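PDB 6HFM: Hsp70/Hsp90 co-chaperone CNS1 from Saccharomyces cerevisiae, which binds Hsp90 and Hsp70 as a co-chaperone, stimulating the ATPase of Hsp70 but not that of Hsp90, and is represented here by its C-terminal wheel domain. Local coordinates for residues L70-V73 / Q74-V77. Sequence-based numbering, arbitrary orientation.
Sequences LTTV and QELV
T72 and E75 form a capping box at the start of helix 73-82 in the Cns1 wheel domain, where the chain leaves strand 60-68 and turns into the helix. The two residues exchange reciprocal bonds. T72 is the N-cap, and its OG1 accepts from E75 N at 3.1 Å, an amide of the first turn, which has no carbonyl four residues back in the helix. Threonine is a common N-cap choice because its short side chain places a hydroxyl acceptor close to the backbone; here chi1 of 63° sets OG1 between its own backbone N and carbonyl carbon, turned to that amide. In return E75 OE1 takes the backbone T72 N at 3.1 Å; the bond is almost straight (172°) but comes from above the carboxylate plane. Glutamate suits this place because its chain, extended beyond CG, is long enough to reach back over the turn, and its negative charge is probably favoured near the helix N-terminus. With an alanine at T72, E75 N would probably lose its side-chain acceptor, and the carboxylate would be left holding half a box.

Regular helical bonding follows at once: L76 N donates to T72 O, and V77 N to V73 O at 3.0 Å. Two side chains bond nearby, T71 OG1 to S68 O and Q74 NE2 to D78 OD1.

Among apolar contacts, T71 lays its CG2 methyl against E75 CB at 3.8 Å. V73 CG1 and V77 CG2, one turn apart, come to 4.4 Å. Both valines touch V103, and L76 touches F121, so aliphatic side chains, with no polar group to bury, suit the face packed on strand 101-106 and helix 121-126. Beside the cap, the methylene E75 CG lies 3.3 Å from T72 OG1.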
loop_
_atom_site.group_PDB
_atom_site.type_symbol
_atom_site.label_atom_id
_atom_site.label_comp_id
_atom_site.label_asym_id
_atom_site.label_seq_id
_atom_site.Cartn_x
_atom_site.Cartn_y
_atom_site.Cartn_z
ATOM N N LEU A 70 5.083 8.027 -8.264
ATOM C CA LEU A 70 4.806 9.469 -8.212
ATOM C C LEU A 70 3.350 9.818 -7.881
ATOM O O LEU A 70 3.025 10.997 -7.699
ATOM C CB LEU A 70 5.216 10.137 -9.530
ATOM C CG LEU A 70 6.692 10.015 -9.924
ATOM C CD1 LEU A 70 6.920 10.784 -11.213
ATOM C CD2 LEU A 70 7.627 10.524 -8.837
ATOM N N THR A 71 2.479 8.812 -7.813
ATOM C CA THR A 71 1.097 8.993 -7.357
ATOM C C THR A 71 1.083 9.400 -5.878
ATOM O O THR A 71 1.827 8.829 -5.071
ATOM C CB THR A 71 0.292 7.685 -7.513
ATOM O OG1 THR A 71 0.442 7.171 -8.840
ATOM C CG2 THR A 71 -1.192 7.908 -7.249
ATOM N N THR A 72 0.249 10.379 -5.523
ATOM C CA THR A 72 0.061 10.736 -4.115
ATOM C C THR A 72 -0.985 9.840 -3.463
ATOM O O THR A 72 -1.810 9.225 -4.137
ATOM C CB THR A 72 -0.366 12.202 -3.904
ATOM O OG1 THR A 72 -1.646 12.429 -4.507
ATOM C CG2 THR A 72 0.683 13.157 -4.482
ATOM N N VAL A 73 -0.945 9.800 -2.137
ATOM C CA VAL A 73 -1.936 9.054 -1.361
ATOM C C VAL A 73 -3.345 9.564 -1.711
ATOM O O VAL A 73 -4.244 8.763 -1.994
ATOM C CB VAL A 73 -1.642 9.155 0.153
ATOM C CG1 VAL A 73 -2.804 8.613 0.983
ATOM C CG2 VAL A 73 -0.343 8.427 0.491
ATOM N N GLN A 74 -3.511 10.889 -1.727
ATOM C CA GLN A 74 -4.779 11.526 -2.130
ATOM C C GLN A 74 -5.271 11.062 -3.502
ATOM O O GLN A 74 -6.451 10.761 -3.668
ATOM C CB GLN A 74 -4.635 13.059 -2.143
ATOM C CG GLN A 74 -5.911 13.837 -2.461
ATOM C CD GLN A 74 -6.944 13.738 -1.356
ATOM O OE1 GLN A 74 -6.663 14.059 -0.203
ATOM N NE2 GLN A 74 -8.150 13.301 -1.706
ATOM N N GLU A 75 -4.368 11.032 -4.479
ATOM C CA GLU A 75 -4.722 10.621 -5.843
ATOM C C GLU A 75 -5.229 9.174 -5.897
ATOM O O GLU A 75 -6.193 8.885 -6.601
ATOM C CB GLU A 75 -3.545 10.836 -6.811
ATOM C CG GLU A 75 -3.383 12.288 -7.257
ATOM C CD GLU A 75 -2.059 12.580 -7.968
ATOM O OE1 GLU A 75 -1.145 11.784 -7.907
ATOM O OE2 GLU A 75 -1.976 13.678 -8.566
ATOM N N LEU A 76 -4.608 8.275 -5.128
ATOM C CA LEU A 76 -5.062 6.882 -5.088
ATOM C C LEU A 76 -6.410 6.757 -4.366
ATOM O O LEU A 76 -7.277 6.005 -4.815
ATOM C CB LEU A 76 -4.015 5.956 -4.449
ATOM C CG LEU A 76 -4.317 4.448 -4.492
ATOM C CD1 LEU A 76 -4.527 3.941 -5.916
ATOM C CD2 LEU A 76 -3.200 3.665 -3.822
ATOM N N VAL A 77 -6.584 7.494 -3.266
ATOM C CA VAL A 77 -7.878 7.526 -2.554
ATOM C C VAL A 77 -8.991 8.043 -3.474
ATOM O O VAL A 77 -10.064 7.440 -3.555
ATOM C CB VAL A 77 -7.811 8.381 -1.268
ATOM C CG1 VAL A 77 -9.200 8.631 -0.679
ATOM C CG2 VAL A 77 -6.935 7.701 -0.227
#